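Local coordinates for tryptophan halogenase superfamily (Brevundimonas sp. BAL3, PDB 6FRL), which catalyses flavin-dependent halogenation, with a preference for bromination over chlorination, at residues B[61-64]-B[65-68]; B[469-473]-B[474-478]. All coordinates share one frame; numbering follows the deposited sequence.

Interaction 1 (B[61-64]-B[65-68]); sequences TIRR and FYGQ
Gln68 N donates to Arg64 O at 2.9 Å, one of four successive i to i+4 bonds that make 61-68 a short alpha-helix. The others run from Phe65 N to Thr61 O, from Tyr66 N to Ile62 O and from Gly67 N to Arg63 O; the Tyr66 bond is nearly straight, 172° at the hydrogen. The side chains then show how one helical turn can serve several neighbours. Tyr66 has its CG in the crowded position between backbone N and carbonyl carbon (chi1 63°), which turns the ring back over the preceding turn. One face lies on Arg63 CA, a CH-pi contact with the carbon 3.9 Å from the ring centroid, and the phenol oxygen OH comes to 3.4 Å from Arg63 CG. Beyond these two segments, Asp73 accepts from Tyr66 OH and forms a salt bridge with Arg63, whose guanidinium also forms a salt bridge with Asp162, bonds through NE to Trp163 O and makes a cation-pi contact with Trp163. With an alanine in place of Tyr66, the ring face over Arg63 CA would be lost and Asp73 would probably be left without its phenol partner. Ile62 CD1 meets Phe65 CD2 at 4.1 Å, on the side where both residues pack against helices 20-33 and 354-367. On the exposed side, Arg64 and Gln68 run side by side; the amide oxygen OE1 of Gln68 sits 3.3 Å from Arg64 CG and in the plane of the guanidinium, at its edge. Because one carboxylate, that of Asp73, takes both the phenol and a charged arginine, the Tyr66 and Arg63 ends are likely to be held in a fixed mutual position.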
loop_
_atom_site.group_PDB
_atom_site.type_symbol
_atom_site.label_atom_id
_atom_site.label_comp_id
_atom_site.label_asym_id
_atom_site.label_seq_id
_atom_site.Cartn_x
_atom_site.Cartn_y
_atom_site.Cartn_z
ATOM N N THR B 61 4.097 14.442 -8.711
ATOM C CA THR B 61 3.658 13.501 -9.717
ATOM C C THR B 61 3.694 14.140 -11.141
ATOM O O THR B 61 4.037 13.463 -12.092
ATOM C CB THR B 61 2.248 12.934 -9.410
ATOM O OG1 THR B 61 1.287 14.008 -9.281
ATOM C CG2 THR B 61 2.240 12.075 -8.157
ATOM N N ILE B 62 3.372 15.426 -11.288
ATOM C CA ILE B 62 3.309 16.065 -12.633
ATOM C C ILE B 62 4.655 15.997 -13.403
ATOM O O ILE B 62 4.662 15.892 -14.627
ATOM C CB ILE B 62 2.770 17.528 -12.571
ATOM C CG1 ILE B 62 2.266 18.005 -13.921
ATOM C CG2 ILE B 62 3.858 18.508 -12.155
ATOM C CD1 ILE B 62 1.134 17.208 -14.514
ATOM N N ARG B 63 5.775 16.022 -12.681
ATOM C CA ARG B 63 7.109 15.911 -13.311
ATOM C C ARG B 63 7.323 14.505 -13.849
ATOM O O ARG B 63 7.957 14.358 -14.890
ATOM C CB ARG B 63 8.265 16.348 -12.370
ATOM C CG ARG B 63 8.103 17.802 -11.849
ATOM C CD ARG B 63 9.301 18.367 -11.088
ATOM N NE ARG B 63 9.837 17.386 -10.154
ATOM C CZ ARG B 63 10.880 16.595 -10.371
ATOM N NH1 ARG B 63 11.594 16.667 -11.500
ATOM N NH2 ARG B 63 11.227 15.730 -9.431
ATOM N N ARG B 64 6.774 13.493 -13.184
ATOM C CA ARG B 64 6.777 12.138 -13.710
ATOM C C ARG B 64 5.839 12.002 -14.924
ATOM O O ARG B 64 6.138 11.261 -15.841
ATOM C CB ARG B 64 6.422 11.110 -12.616
ATOM C CG ARG B 64 6.450 9.653 -13.084
ATOM C CD ARG B 64 5.928 8.674 -12.019
ATOM N NE ARG B 64 4.446 8.706 -11.837
ATOM C CZ ARG B 64 3.780 8.900 -10.680
ATOM N NH1 ARG B 64 4.408 9.088 -9.510
ATOM N NH2 ARG B 64 2.445 8.902 -10.686
ATOM N N PHE B 65 4.717 12.724 -14.914
ATOM C CA PHE B 65 3.727 12.632 -15.990
ATOM C C PHE B 65 4.366 13.040 -17.311
ATOM O O PHE B 65 4.368 12.274 -18.278
ATOM C CB PHE B 65 2.479 13.467 -15.668
ATOM C CG PHE B 65 1.509 13.570 -16.802
ATOM C CD1 PHE B 65 0.517 12.594 -16.986
ATOM C CD2 PHE B 65 1.568 14.644 -17.688
ATOM C CE1 PHE B 65 -0.368 12.682 -18.041
ATOM C CE2 PHE B 65 0.700 14.724 -18.767
ATOM C CZ PHE B 65 -0.268 13.748 -18.937
ATOM N N TYR B 66 4.939 14.233 -17.342
ATOM C CA TYR B 66 5.606 14.718 -18.565
ATOM C C TYR B 66 6.968 14.032 -18.794
ATOM O O TYR B 66 7.436 13.938 -19.952
ATOM C CB TYR B 66 5.669 16.256 -18.627
ATOM C CG TYR B 66 6.456 17.042 -17.565
ATOM C CD1 TYR B 66 7.834 17.072 -17.570
ATOM C CD2 TYR B 66 5.803 17.883 -16.670
ATOM C CE1 TYR B 66 8.556 17.852 -16.656
ATOM C CE2 TYR B 66 6.494 18.669 -15.769
ATOM C CZ TYR B 66 7.873 18.649 -15.755
ATOM O OH TYR B 66 8.572 19.413 -14.846
ATOM N N GLY B 67 7.570 13.538 -17.704
ATOM C CA GLY B 67 8.705 12.609 -17.764
ATOM C C GLY B 67 8.444 11.400 -18.649
ATOM O O GLY B 67 9.249 11.103 -19.534
ATOM N N GLN B 68 7.287 10.751 -18.455
ATOM C CA GLN B 68 6.912 9.571 -19.215
ATOM C C GLN B 68 6.669 9.896 -20.691
ATOM O O GLN B 68 6.793 9.002 -21.525
ATOM C CB GLN B 68 5.673 8.887 -18.627
ATOM C CG GLN B 68 5.993 7.850 -17.578
ATOM C CD GLN B 68 4.860 7.565 -16.548
ATOM O OE1 GLN B 68 5.102 7.567 -15.323
ATOM N NE2 GLN B 68 3.637 7.303 -17.029
#

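Interaction 2 (B[469-473]-B[474-478]); sequences DAMDP and AYLAR
Met471 reaches the first turn of the following helix through its terminal methyl, CE, which lies 3.4 Å from Leu476 CD1 and 3.8 Å from Tyr475 CD1. Its chain leaves with CG anti to the backbone N (chi1 -161°) and then bends at both later torsions, which swings CE across the Leu476 side chain at about a right angle. The same methyl stands in the plane of the Tyr475 ring, at its edge, so the ring presents its rim rather than a face to the methionine. CD1 is the Leu476 branch that receives CE. Nearby, helix 116-125 closes over this apolar patch, Tyr119 touching Met471 while Lys122 and Gln123 touch Leu476.

The turn between these residues is an example of N-capping. Asp472 occupies the N-cap of helix 473-492, with Pro473 as the first helical residue, where a proline's missing N-H costs no helical bond. With its CG opposite the backbone N (chi1 -175°), the carboxylate is brought over the helix start, and Asp472 OD2 accepts a weak bond from Tyr475 N at 3.3 Å. Asp472 OD2 also lies 3.4 Å from Ala474 CB. The backbone of the cap does firmer work: Leu476 N donates to Asp472 O at 2.9 Å, almost straight at the hydrogen (171°) and nearly along the C=O axis. One residue on, Ala477 N bonds to Pro473 O from above the carbonyl plane, and Ala477 CB rests 3.2 Å from that same oxygen.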
loop_
_atom_site.group_PDB
_atom_site.type_symbol
_atom_site.label_atom_id
_atom_site.label_comp_id
_atom_site.label_asym_id
_atom_site.label_seq_id
_atom_site.Cartn_x
_atom_site.Cartn_y
_atom_site.Cartn_z
ATOM N N ASP B 469 11.951 6.232 24.997
ATOM C CA ASP B 469 12.404 6.656 26.359
ATOM C C ASP B 469 13.595 5.851 26.914
ATOM O O ASP B 469 14.159 6.231 27.924
ATOM C CB ASP B 469 11.252 6.601 27.352
ATOM C CG ASP B 469 10.143 7.596 27.020
ATOM O OD1 ASP B 469 10.419 8.780 26.743
ATOM O OD2 ASP B 469 8.965 7.189 27.057
ATOM N N ALA B 470 13.967 4.748 26.257
ATOM C CA ALA B 470 15.257 4.051 26.467
ATOM C C ALA B 470 16.522 4.915 26.167
ATOM O O ALA B 470 17.616 4.631 26.668
ATOM C CB ALA B 470 15.299 2.759 25.638
ATOM N N MET B 471 16.377 5.942 25.336
ATOM C CA MET B 471 17.483 6.815 24.915
ATOM C C MET B 471 17.784 7.920 25.951
ATOM O O MET B 471 16.882 8.433 26.628
ATOM C CB MET B 471 17.142 7.425 23.540
ATOM C CG MET B 471 18.297 7.994 22.732
ATOM S SD MET B 471 18.039 7.795 20.932
ATOM C CE MET B 471 18.509 9.405 20.300
ATOM N N ASP B 472 19.062 8.273 26.075
ATOM C CA ASP B 472 19.510 9.261 27.060
ATOM C C ASP B 472 19.172 10.701 26.579
ATOM O O ASP B 472 19.514 11.047 25.454
ATOM C CB ASP B 472 21.030 9.085 27.260
ATOM C CG ASP B 472 21.604 9.988 28.349
ATOM O OD1 ASP B 472 21.260 9.764 29.531
ATOM O OD2 ASP B 472 22.398 10.902 28.006
ATOM N N PRO B 473 18.535 11.546 27.427
ATOM C CA PRO B 473 18.141 12.914 27.001
ATOM C C PRO B 473 19.277 13.834 26.547
ATOM O O PRO B 473 19.060 14.693 25.685
ATOM C CB PRO B 473 17.438 13.505 28.245
ATOM C CG PRO B 473 17.977 12.730 29.398
ATOM C CD PRO B 473 18.237 11.337 28.860
ATOM N N ALA B 474 20.466 13.666 27.125
ATOM C CA ALA B 474 21.661 14.377 26.664
ATOM C C ALA B 474 22.128 13.850 25.308
ATOM O O ALA B 474 22.440 14.657 24.419
ATOM C CB ALA B 474 22.780 14.294 27.690
ATOM N N TYR B 475 22.151 12.524 25.124
ATOM C CA TYR B 475 22.542 11.947 23.818
ATOM C C TYR B 475 21.582 12.313 22.676
ATOM O O TYR B 475 22.003 12.603 21.572
ATOM C CB TYR B 475 22.669 10.428 23.893
ATOM C CG TYR B 475 23.035 9.834 22.555
ATOM C CD1 TYR B 475 22.075 9.638 21.566
ATOM C CD2 TYR B 475 24.352 9.475 22.265
ATOM C CE1 TYR B 475 22.411 9.092 20.326
ATOM C CE2 TYR B 475 24.693 8.923 21.031
ATOM C CZ TYR B 475 23.719 8.748 20.066
ATOM O OH TYR B 475 24.065 8.217 18.854
ATOM N N LEU B 476 20.292 12.235 22.955
ATOM C CA LEU B 476 19.243 12.591 22.013
ATOM C C LEU B 476 19.387 14.045 21.592
ATOM O O LEU B 476 19.452 14.327 20.381
ATOM C CB LEU B 476 17.861 12.347 22.654
ATOM C CG LEU B 476 16.541 12.735 21.968
ATOM C CD1 LEU B 476 16.374 12.042 20.628
ATOM C CD2 LEU B 476 15.381 12.488 22.932
ATOM N N ALA B 477 19.484 14.937 22.586
ATOM C CA ALA B 477 19.565 16.393 22.370
ATOM C C ALA B 477 20.642 16.820 21.373
ATOM O O ALA B 477 20.438 17.784 20.620
ATOM C CB ALA B 477 19.784 17.123 23.686
ATOM N N ARG B 478 21.767 16.091 21.378
ATOM C CA ARG B 478 22.908 16.386 20.507
ATOM C C ARG B 478 22.798 15.750 19.135
ATOM O O ARG B 478 23.249 16.342 18.177
ATOM C CB ARG B 478 24.258 16.039 21.195
ATOM C CG ARG B 478 24.649 17.086 22.247
ATOM C CD ARG B 478 26.109 17.026 22.668
ATOM N NE ARG B 478 26.466 15.770 23.349
ATOM C CZ ARG B 478 26.283 15.495 24.648
ATOM N NH1 ARG B 478 25.685 16.363 25.471
ATOM N NH2 ARG B 478 26.658 14.306 25.132
#

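How the interactions relate
From the N terminus, interaction 1 comes first: helix 61-68 follows strand 55-57 and joins helices 20-33 and 354-367, the former carrying part of a glycine-rich sequence consistent with a Rossmann-type motif. Interaction 2 arises some four hundred residues later, where the loop after helix 447-456 passes into helix 473-492 beside helix 116-125. Each is local within one continuous stretch, so neither closes a long loop, and they follow in series without nesting or crossing. The nearest atoms of interactions 1 and 2 are about 30 Å apart. Interaction 1 belongs to the partly buried body of the chain, whereas interaction 2 lies at the surface, where Asp469 forms a salt bridge with Arg10 of the second subunit.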